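PDB 5TXE: AtxE2 from Asticcacaulis excentricus, which cleaves the isopeptide bond of the lasso peptides astexin-2 and astexin-3, recognising chiefly their knotted loop and converting them to linear peptides. Local coordinates for residues A488-S491 against N492-N495; S469-E473 against A474-R478; V294-E298 against E299-N303; P215-A219 against R220-L224. The protein carries 1 engineered substitution. All coordinates share one frame; numbering follows the deposited sequence. Where two conformers were deposited one is given.

Contact 1: residues A488-S491 against N492-N495; sequences AEYS and NWRN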
loop_
_atom_site.group_PDB
_atom_site.type_symbol
_atom_site.label_atom_id
_atom_site.label_comp_id
_atom_site.label_asym_id
_atom_site.label_seq_id
_atom_site.Cartn_x
_atom_site.Cartn_y
_atom_site.Cartn_z
ATOM N N ALA A 488 2.262 20.554 -11.604
ATOM C CA ALA A 488 0.960 21.148 -11.939
ATOM C C ALA A 488 -0.141 20.896 -10.877
ATOM O O ALA A 488 -0.941 21.790 -10.582
ATOM C CB ALA A 488 0.467 20.638 -13.284
ATOM N N GLU A 489 -0.192 19.698 -10.301
ATOM C CA GLU A 489 -1.206 19.390 -9.241
ATOM C C GLU A 489 -1.060 20.228 -7.944
ATOM O O GLU A 489 -2.062 20.565 -7.294
ATOM C CB GLU A 489 -1.171 17.910 -8.869
ATOM C CG GLU A 489 -1.539 17.006 -10.034
ATOM C CD GLU A 489 -1.244 15.531 -9.799
ATOM O OE1 GLU A 489 -0.393 15.192 -8.953
ATOM O OE2 GLU A 489 -1.832 14.707 -10.516
ATOM N N TYR A 490 0.183 20.566 -7.597
ATOM C CA TYR A 490 0.448 21.331 -6.381
ATOM C C TYR A 490 0.389 22.795 -6.621
ATOM O O TYR A 490 0.325 23.559 -5.685
ATOM C CB TYR A 490 1.806 20.965 -5.773
ATOM C CG TYR A 490 1.750 19.690 -4.947
ATOM C CD1 TYR A 490 1.369 19.722 -3.602
ATOM C CD2 TYR A 490 2.030 18.469 -5.506
ATOM C CE1 TYR A 490 1.305 18.565 -2.833
ATOM C CE2 TYR A 490 1.973 17.308 -4.750
ATOM C CZ TYR A 490 1.615 17.354 -3.411
ATOM O OH TYR A 490 1.554 16.189 -2.680
ATOM N N SER A 491 0.420 23.215 -7.876
ATOM C CA SER A 491 0.381 24.623 -8.162
ATOM C C SER A 491 -0.889 25.178 -7.579
ATOM O O SER A 491 -2.004 24.775 -7.958
ATOM C CB SER A 491 0.389 24.873 -9.666
ATOM O OG SER A 491 0.032 26.210 -9.864
ATOM N N ASN A 492 -0.744 26.082 -6.620
ATOM C CA ASN A 492 -1.916 26.687 -5.960
ATOM C C ASN A 492 -2.824 25.664 -5.280
ATOM O O ASN A 492 -4.041 25.889 -5.099
ATOM C CB ASN A 492 -2.692 27.550 -6.973
ATOM C CG ASN A 492 -1.902 28.784 -7.372
ATOM O OD1 ASN A 492 -1.494 29.564 -6.516
ATOM N ND2 ASN A 492 -1.596 28.907 -8.664
ATOM N N TRP A 493 -2.228 24.515 -4.954
ATOM C CA TRP A 493 -2.957 23.432 -4.363
ATOM C C TRP A 493 -4.208 23.028 -5.172
ATOM O O TRP A 493 -5.207 22.620 -4.623
ATOM C CB TRP A 493 -3.360 23.819 -2.942
ATOM C CG TRP A 493 -2.155 24.013 -2.003
ATOM C CD1 TRP A 493 -1.584 25.202 -1.603
ATOM C CD2 TRP A 493 -1.400 22.982 -1.367
ATOM N NE1 TRP A 493 -0.553 24.958 -0.738
ATOM C CE2 TRP A 493 -0.410 23.603 -0.599
ATOM C CE3 TRP A 493 -1.487 21.597 -1.360
ATOM C CZ2 TRP A 493 0.477 22.887 0.158
ATOM C CZ3 TRP A 493 -0.588 20.879 -0.609
ATOM C CH2 TRP A 493 0.367 21.527 0.144
ATOM N N ARG A 494 -4.126 23.106 -6.488
ATOM C CA ARG A 494 -5.299 22.860 -7.337
ATOM C C ARG A 494 -5.862 21.468 -7.100
ATOM O O ARG A 494 -7.035 21.331 -6.860
ATOM C CB ARG A 494 -4.970 23.109 -8.844
ATOM C CG ARG A 494 -4.970 24.608 -9.244
ATOM C CD ARG A 494 -4.354 24.936 -10.644
ATOM N NE ARG A 494 -5.200 24.334 -11.695
ATOM C CZ ARG A 494 -5.372 24.794 -12.938
ATOM N NH1 ARG A 494 -4.770 25.894 -13.374
ATOM N NH2 ARG A 494 -6.178 24.137 -13.757
ATOM N N ASN A 495 -5.018 20.424 -7.089
ATOM C CA ASN A 495 -5.561 19.101 -6.866
ATOM C C ASN A 495 -6.079 18.874 -5.441
ATOM O O ASN A 495 -7.030 18.127 -5.245
ATOM C CB ASN A 495 -4.580 17.987 -7.252
ATOM C CG ASN A 495 -5.288 16.629 -7.388
ATOM O OD1 ASN A 495 -6.370 16.544 -7.974
ATOM N ND2 ASN A 495 -4.703 15.596 -6.831
#
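Y490 and W493 meet at a sharp break between two helices of the alpha/beta-hydrolase domain, where helix 482-490 ends and helix 494-512 begins. The side chain of Y490 is about 10 Å from that of the engineered A527, at the nucleophile position. N492 and W493 both take left-handed backbone angles, and the turn brings N495 N back to E489 O at 3.0 Å in a nearly straight bond (170°) lying in the carbonyl plane. Shorter turns add W493 N to Y490 O (2.8 Å) and R494 N to S491 O (3.1 Å), each donor sitting above the plane of its carbonyl. The rings form an offset edge-to-face pair: the edge of Y490 is turned to the face of W493, with the planes at 67° and Y490 CE1 3.7 Å from W493 CZ3. F585 stacks on W493 as well and takes the NE1 hydrogen through its carbonyl. E489 can be followed outward. Its CB packs 3.8 Å from N495 CB; CG, set anti to the carbonyl carbon (chi1 -63°), runs on to the methyl of A474; and at the tip OE2 is hydrogen-bonded to both S472 OG and Q485 NE2. R494 lays its methylenes along S491 O, CG being the nearest at 3.2 Å.

Contact 2: residues S469-E473 against A474-R478; sequences SPRSE and ASYQR
A cation-pi stack of R471 on Y476, joined to a small hydrogen-bonded turn, shapes the loop between strand 463-467 and helix 482-490 of the hydrolase domain. The guanidinium lies nearly flat on the ring, with planes 20° apart and R471 CZ 3.7 Å from the centroid of Y476; the overlap is shifted toward the ring's rim, where NH1 comes 3.4 Å from CE1 of Y476. S475 fixes the rotation of the arginine. R471 NE donates to S475 OG, which lies slightly out of the guanidinium plane, at 3.1 Å, and NH2 adds a weak bond to S475 O at its edge. The same hydroxyl gives its hydrogen to S472 O on a lone pair, the short bond of 2.5 Å being reached because OG stands between the backbone N and the carbonyl carbon (chi1 70°). With an alanine here, R471 NE is likely to lose this acceptor and S472 O its hydroxyl donor, and the guanidinium could turn more freely over the tyrosine. S472 OG, already hydrogen-bonded to E489, accepts S475 N at 3.1 Å, while Y476 N reaches E473 O at 2.9 Å in the 3-10 turn. The loop lies between two helices: P470 packs on N498 and T502 of helix 494-512, and S472, A474 and S475 all touch Q485 of helix 482-490.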
loop_
_atom_site.group_PDB
_atom_site.type_symbol
_atom_site.label_atom_id
_atom_site.label_comp_id
_atom_site.label_asym_id
_atom_site.label_seq_id
_atom_site.Cartn_x
_atom_site.Cartn_y
_atom_site.Cartn_z
ATOM N N SER A 469 -9.793 8.202 -3.624
ATOM C CA SER A 469 -9.417 9.476 -4.149
ATOM C C SER A 469 -9.518 9.511 -5.683
ATOM O O SER A 469 -9.042 8.610 -6.354
ATOM C CB SER A 469 -7.978 9.761 -3.748
ATOM O OG SER A 469 -7.784 11.143 -3.905
ATOM N N PRO A 470 -10.064 10.597 -6.249
ATOM C CA PRO A 470 -10.222 10.574 -7.687
ATOM C C PRO A 470 -8.985 11.014 -8.457
ATOM O O PRO A 470 -8.035 11.592 -7.890
ATOM C CB PRO A 470 -11.343 11.594 -7.897
ATOM C CG PRO A 470 -11.045 12.625 -6.877
ATOM C CD PRO A 470 -10.636 11.819 -5.667
ATOM N N ARG A 471 -9.045 10.774 -9.760
ATOM C CA ARG A 471 -8.085 11.317 -10.711
ATOM C C ARG A 471 -7.984 12.841 -10.675
ATOM O O ARG A 471 -8.984 13.558 -10.402
ATOM C CB ARG A 471 -8.418 10.834 -12.127
ATOM C CG ARG A 471 -7.976 9.389 -12.341
ATOM C CD ARG A 471 -8.052 8.956 -13.796
ATOM N NE ARG A 471 -7.202 9.747 -14.698
ATOM C CZ ARG A 471 -7.255 9.698 -16.031
ATOM N NH1 ARG A 471 -8.100 8.876 -16.645
ATOM N NH2 ARG A 471 -6.463 10.474 -16.763
ATOM N N SER A 472 -6.766 13.339 -10.896
ATOM C CA SER A 472 -6.587 14.777 -10.929
ATOM C C SER A 472 -6.897 15.297 -12.347
ATOM O O SER A 472 -6.805 14.544 -13.304
ATOM C CB SER A 472 -5.162 15.159 -10.590
ATOM O OG SER A 472 -4.293 14.666 -11.581
ATOM N N GLU A 473 -7.209 16.580 -12.455
ATOM C CA GLU A 473 -7.357 17.247 -13.769
ATOM C C GLU A 473 -6.075 17.096 -14.598
ATOM O O GLU A 473 -6.125 16.810 -15.789
ATOM C CB GLU A 473 -7.693 18.730 -13.566
ATOM C CG GLU A 473 -9.021 18.940 -12.803
ATOM C CD GLU A 473 -9.351 20.392 -12.420
ATOM O OE1 GLU A 473 -9.423 21.228 -13.347
ATOM O OE2 GLU A 473 -9.567 20.693 -11.200
ATOM N N ALA A 474 -4.924 17.268 -13.944
ATOM C CA ALA A 474 -3.623 17.173 -14.602
ATOM C C ALA A 474 -3.402 15.815 -15.232
ATOM O O ALA A 474 -2.687 15.702 -16.211
ATOM C CB ALA A 474 -2.496 17.451 -13.620
ATOM N N SER A 475 -3.961 14.762 -14.641
ATOM C CA SER A 475 -3.792 13.428 -15.211
ATOM C C SER A 475 -4.521 13.282 -16.569
ATOM O O SER A 475 -4.258 12.331 -17.293
ATOM C CB SER A 475 -4.295 12.371 -14.243
ATOM O OG SER A 475 -5.719 12.445 -14.145
ATOM N N TYR A 476 -5.425 14.211 -16.884
ATOM C CA TYR A 476 -6.098 14.282 -18.190
ATOM C C TYR A 476 -5.384 15.165 -19.249
ATOM O O TYR A 476 -5.916 15.355 -20.348
ATOM C CB TYR A 476 -7.548 14.791 -18.012
ATOM C CG TYR A 476 -8.433 13.767 -17.346
ATOM C CD1 TYR A 476 -8.894 12.679 -18.066
ATOM C CD2 TYR A 476 -8.768 13.859 -16.000
ATOM C CE1 TYR A 476 -9.674 11.720 -17.478
ATOM C CE2 TYR A 476 -9.563 12.909 -15.402
ATOM C CZ TYR A 476 -10.006 11.836 -16.149
ATOM O OH TYR A 476 -10.785 10.857 -15.597
ATOM N N GLN A 477 -4.195 15.688 -18.933
ATOM C CA GLN A 477 -3.481 16.610 -19.814
ATOM C C GLN A 477 -2.136 15.993 -20.192
ATOM O O GLN A 477 -1.713 14.987 -19.606
ATOM C CB GLN A 477 -3.286 17.965 -19.101
ATOM C CG GLN A 477 -4.596 18.698 -18.776
ATOM C CD GLN A 477 -4.530 19.714 -17.606
ATOM O OE1 GLN A 477 -3.518 19.858 -16.907
ATOM N NE2 GLN A 477 -5.638 20.418 -17.395
ATOM N N ARG A 478 -1.449 16.610 -21.153
ATOM C CA ARG A 478 -0.153 16.115 -21.638
ATOM C C ARG A 478 0.959 16.409 -20.641
ATOM O O ARG A 478 1.127 17.559 -20.248
ATOM C CB ARG A 478 0.223 16.777 -22.980
ATOM C CG ARG A 478 1.315 16.020 -23.765
ATOM C CD ARG A 478 2.114 16.885 -24.754
ATOM N NE ARG A 478 3.548 16.566 -24.706
ATOM C CZ ARG A 478 4.103 15.430 -25.133
ATOM N NH1 ARG A 478 3.367 14.462 -25.663
ATOM N NH2 ARG A 478 5.415 15.266 -25.026
#

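Contact 3: residues V294-E298 against E299-N303; sequences VRCDE and EACQN
C296 and C301 are joined by a disulfide that closes a six-residue loop between strand 294-295 and strand 304-310, which belong to successive four-stranded antiparallel sheets of the propeller part of the chain. Covalently, SG of C296 lies 2.2 Å from SG of C301 with chi3 at 69°. The two halves are built differently: C296 carries its sulfur anti to the backbone N (chi1 176°), whereas C301 holds it beside its own N. Of backbone hydrogen bonds, C301 N gives a weak but fairly straight one to E298 O at 3.3 Å, a turn that also sets C301 CB 3.6 Å from E298 O, and Q302 N follows with one to E299 O at 3.1 Å, winding residues 299-301 into a 3-10 turn. Both cysteines also make backbone hydrogen bonds with L284 of strand 283-288. The carboxylate of E298 leads away from the loop, bent at chi2, to a salt bridge with K340. A covalent link over so short a span fixes the bend that the single weak bridging hydrogen bond would probably hold only loosely, while the bonds to L284 hold both cysteines to strand 283-288.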
loop_
_atom_site.group_PDB
_atom_site.type_symbol
_atom_site.label_atom_id
_atom_site.label_comp_id
_atom_site.label_asym_id
_atom_site.label_seq_id
_atom_site.Cartn_x
_atom_site.Cartn_y
_atom_site.Cartn_z
ATOM N N VAL A 294 0.840 -4.185 -35.472
ATOM C CA VAL A 294 -0.533 -3.869 -35.684
ATOM C C VAL A 294 -1.202 -3.467 -34.339
ATOM O O VAL A 294 -1.230 -4.289 -33.405
ATOM C CB VAL A 294 -1.274 -5.080 -36.257
ATOM C CG1 VAL A 294 -2.757 -4.746 -36.449
ATOM C CG2 VAL A 294 -0.628 -5.513 -37.564
ATOM N N ARG A 295 -1.761 -2.238 -34.269
ATOM C CA ARG A 295 -2.511 -1.733 -33.107
ATOM C C ARG A 295 -3.921 -2.224 -33.080
ATOM O O ARG A 295 -4.635 -2.030 -34.041
ATOM C CB ARG A 295 -2.641 -0.223 -33.140
ATOM C CG ARG A 295 -1.429 0.531 -32.703
ATOM C CD ARG A 295 -1.766 2.018 -32.655
ATOM N NE ARG A 295 -1.565 2.498 -31.303
ATOM C CZ ARG A 295 -0.383 2.513 -30.683
ATOM N NH1 ARG A 295 0.726 2.107 -31.291
ATOM N NH2 ARG A 295 -0.311 2.936 -29.436
ATOM N N CYS A 296 -4.338 -2.820 -31.960
ATOM C CA CYS A 296 -5.750 -3.160 -31.715
ATOM C C CYS A 296 -6.533 -1.882 -31.532
ATOM O O CYS A 296 -6.077 -0.968 -30.835
ATOM C CB CYS A 296 -5.852 -3.984 -30.456
ATOM S SG CYS A 296 -7.514 -4.397 -29.933
ATOM N N ASP A 297 -7.699 -1.776 -32.154
ATOM C CA ASP A 297 -8.496 -0.529 -32.111
ATOM C C ASP A 297 -9.499 -0.556 -30.947
ATOM O O ASP A 297 -9.816 0.483 -30.350
ATOM C CB ASP A 297 -9.187 -0.240 -33.471
ATOM C CG ASP A 297 -10.603 -0.795 -33.561
ATOM O OD1 ASP A 297 -10.750 -2.030 -33.637
ATOM O OD2 ASP A 297 -11.561 0.014 -33.573
ATOM N N GLU A 298 -9.960 -1.760 -30.589
ATOM C CA GLU A 298 -11.037 -1.924 -29.616
ATOM C C GLU A 298 -10.735 -1.189 -28.309
ATOM O O GLU A 298 -9.585 -1.028 -27.892
ATOM C CB GLU A 298 -11.300 -3.394 -29.281
ATOM C CG GLU A 298 -11.322 -4.359 -30.452
ATOM C CD GLU A 298 -12.699 -4.556 -31.036
ATOM O OE1 GLU A 298 -13.545 -5.133 -30.314
ATOM O OE2 GLU A 298 -12.905 -4.193 -32.223
ATOM N N GLU A 299 -11.798 -0.751 -27.669
ATOM C CA GLU A 299 -11.695 -0.031 -26.426
ATOM C C GLU A 299 -11.145 -0.962 -25.327
ATOM O O GLU A 299 -10.399 -0.554 -24.443
ATOM C CB GLU A 299 -13.090 0.542 -26.050
ATOM C CG GLU A 299 -13.039 1.680 -25.034
ATOM C CD GLU A 299 -12.843 1.180 -23.617
ATOM O OE1 GLU A 299 -13.440 0.130 -23.266
ATOM O OE2 GLU A 299 -12.056 1.804 -22.870
ATOM N N ALA A 300 -11.536 -2.214 -25.383
ATOM C CA ALA A 300 -11.094 -3.206 -24.420
ATOM C C ALA A 300 -9.587 -3.382 -24.303
ATOM O O ALA A 300 -9.129 -3.901 -23.317
ATOM C CB ALA A 300 -11.723 -4.526 -24.776
ATOM N N CYS A 301 -8.827 -2.947 -25.296
ATOM C CA CYS A 301 -7.373 -3.203 -25.407
ATOM C C CYS A 301 -6.641 -2.078 -24.743
ATOM O O CYS A 301 -5.415 -2.040 -24.781
ATOM C CB CYS A 301 -6.928 -3.263 -26.918
ATOM S SG CYS A 301 -7.309 -4.818 -27.817
ATOM N N GLN A 302 -7.370 -1.118 -24.171
ATOM C CA GLN A 302 -6.728 0.066 -23.551
ATOM C C GLN A 302 -6.396 -0.118 -22.097
ATOM O O GLN A 302 -7.210 -0.625 -21.321
ATOM C CB GLN A 302 -7.607 1.315 -23.663
ATOM C CG GLN A 302 -7.995 1.660 -25.100
ATOM C CD GLN A 302 -7.973 3.130 -25.357
ATOM O OE1 GLN A 302 -8.636 3.943 -24.671
ATOM N NE2 GLN A 302 -7.177 3.497 -26.328
ATOM N N ASN A 303 -5.201 0.330 -21.750
ATOM C CA ASN A 303 -4.705 0.388 -20.388
ATOM C C ASN A 303 -4.674 -0.969 -19.681
ATOM O O ASN A 303 -5.022 -1.123 -18.529
ATOM C CB ASN A 303 -5.466 1.460 -19.629
ATOM C CG ASN A 303 -5.101 2.854 -20.118
ATOM O OD1 ASN A 303 -3.916 3.196 -20.297
ATOM N ND2 ASN A 303 -6.113 3.634 -20.420
#

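Contact 4: residues P215-A219 against R220-L224; sequences PLTGA and RPRVL
Between T217 and R222 the backbone swings out through an open bend in which G218 is fully extended (phi and psi both 165°), angles at which any CB would press against the carbonyl O of T217. One water bridges the mouth of the bend: it gives a hydrogen to G218 O at 2.7 Å and another to R220 O at 2.7 Å, joining two carbonyl oxygens, both acceptors. Among the side chains, R222 reaches back toward T217. Its chain turns at chi2 and again at chi3 (-72°), which brings NH1 within 3.1 Å of T217 OG1, the hydroxyl lying at the edge of the guanidinium near its plane while the two side chains cross at about a right angle. The hydrogen bond of T217 OG1 is with H214 ND1, and the cation of R222 makes a cation-pi contact with Y118. R220 goes the other way: beyond a bend at chi3 its NH2 forms a salt bridge with E200 of helix 190-202, and P221 packs on W207 and I199. The loop borders the substrate site, since L216 packs on a polar side chain of the bound peptide, the side chain of R222 is about 5 Å from that of W116, which binds astexin-3, and the side chain of T217 is about 6 Å from that of E610, inferred to belong to the charge relay. Because the mouth is bridged by water and the arginines take partners beyond the loop, the shape of the loop probably relies on the bridging water and on these outside partners.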
loop_
_atom_site.group_PDB
_atom_site.type_symbol
_atom_site.label_atom_id
_atom_site.label_comp_id
_atom_site.label_asym_id
_atom_site.label_seq_id
_atom_site.Cartn_x
_atom_site.Cartn_y
_atom_site.Cartn_z
ATOM N N PRO A 215 16.955 14.263 9.108
ATOM C CA PRO A 215 16.811 14.410 10.545
ATOM C C PRO A 215 15.537 13.818 11.114
ATOM O O PRO A 215 15.507 13.292 12.259
ATOM C CB PRO A 215 16.830 15.891 10.758
ATOM C CG PRO A 215 17.453 16.490 9.541
ATOM C CD PRO A 215 17.323 15.505 8.414
ATOM N N LEU A 216 14.483 13.861 10.329
ATOM C CA LEU A 216 13.229 13.309 10.782
ATOM C C LEU A 216 13.390 11.914 11.305
ATOM O O LEU A 216 12.826 11.564 12.381
ATOM C CB LEU A 216 12.171 13.301 9.670
ATOM C CG LEU A 216 10.726 13.079 10.144
ATOM C CD1 LEU A 216 10.217 14.282 10.881
ATOM C CD2 LEU A 216 9.825 12.745 8.962
ATOM N N THR A 217 14.183 11.135 10.589
ATOM C CA THR A 217 14.355 9.748 10.912
ATOM C C THR A 217 15.616 9.388 11.680
ATOM O O THR A 217 15.716 8.285 12.143
ATOM C CB THR A 217 14.265 8.877 9.655
ATOM O OG1 THR A 217 15.261 9.252 8.759
ATOM C CG2 THR A 217 12.867 9.073 8.908
ATOM N N GLY A 218 16.572 10.291 11.849
ATOM C CA GLY A 218 17.750 9.935 12.637
ATOM C C GLY A 218 18.877 10.921 12.423
ATOM O O GLY A 218 18.904 11.677 11.437
ATOM N N ALA A 219 19.839 10.837 13.319
ATOM C CA ALA A 219 20.900 11.814 13.432
ATOM C C ALA A 219 22.238 11.305 12.940
ATOM O O ALA A 219 23.267 11.721 13.434
ATOM C CB ALA A 219 21.009 12.242 14.875
ATOM N N ARG A 220 22.217 10.412 11.964
ATOM C CA ARG A 220 23.406 9.849 11.356
ATOM C C ARG A 220 23.359 10.056 9.860
ATOM O O ARG A 220 22.290 10.111 9.270
ATOM C CB ARG A 220 23.517 8.366 11.621
ATOM C CG ARG A 220 23.691 7.971 13.072
ATOM C CD ARG A 220 23.785 6.415 13.210
ATOM N NE ARG A 220 25.062 5.866 12.720
ATOM C CZ ARG A 220 26.195 5.859 13.421
ATOM N NH1 ARG A 220 26.256 6.348 14.662
ATOM N NH2 ARG A 220 27.286 5.307 12.902
ATOM N N PRO A 221 24.532 10.181 9.224
ATOM C CA PRO A 221 24.543 10.267 7.785
ATOM C C PRO A 221 24.055 8.933 7.217
ATOM O O PRO A 221 24.344 7.896 7.809
ATOM C CB PRO A 221 26.013 10.448 7.443
ATOM C CG PRO A 221 26.701 10.776 8.698
ATOM C CD PRO A 221 25.886 10.147 9.764
ATOM N N ARG A 222 23.338 8.980 6.097
ATOM C CA ARG A 222 22.942 7.789 5.356
ATOM C C ARG A 222 23.990 7.474 4.297
ATOM O O ARG A 222 24.753 8.356 3.857
ATOM C CB ARG A 222 21.595 8.046 4.674
ATOM C CG ARG A 222 20.585 8.524 5.673
ATOM C CD ARG A 222 19.154 7.970 5.790
ATOM N NE ARG A 222 18.235 8.343 4.719
ATOM C CZ ARG A 222 16.890 8.449 4.797
ATOM N NH1 ARG A 222 16.183 8.341 5.930
ATOM N NH2 ARG A 222 16.228 8.728 3.678
ATOM N N VAL A 223 23.981 6.237 3.846
ATOM C CA VAL A 223 24.829 5.798 2.787
ATOM C C VAL A 223 24.238 6.296 1.476
ATOM O O VAL A 223 23.058 6.052 1.175
ATOM C CB VAL A 223 24.853 4.256 2.716
ATOM C CG1 VAL A 223 25.606 3.782 1.488
ATOM C CG2 VAL A 223 25.435 3.651 4.012
ATOM N N LEU A 224 25.070 6.937 0.674
ATOM C CA LEU A 224 24.690 7.418 -0.678
ATOM C C LEU A 224 24.931 6.343 -1.737
ATOM O O LEU A 224 25.926 5.626 -1.691
ATOM C CB LEU A 224 25.540 8.630 -1.044
ATOM C CG LEU A 224 25.404 9.789 -0.041
ATOM C CD1 LEU A 224 26.415 10.915 -0.357
ATOM C CD2 LEU A 224 23.972 10.326 -0.029
HETATM O O HOH W 1 19.894 11.215 8.942
#

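In the fold
From the N terminus the four contacts follow one another without nesting or crossing, each ending before the next begins. Contact 4 bends the loop between helix 190-202 and strand 230-235 beside the bound peptide. Contact 3 closes a small loop in the connection from strand 294-295 to strand 304-310, which leads from one antiparallel sheet to the next; its centre is about 47 Å from that of contact 4. In the hydrolase domain, contact 2 shapes the loop after strand 463-467 and contact 1 the break between helices 482-490 and 494-512. Those two touch directly, their centres about 11 Å apart. Contact 3 comes to about 7 Å from contact 2 between nearest atoms, without touching it.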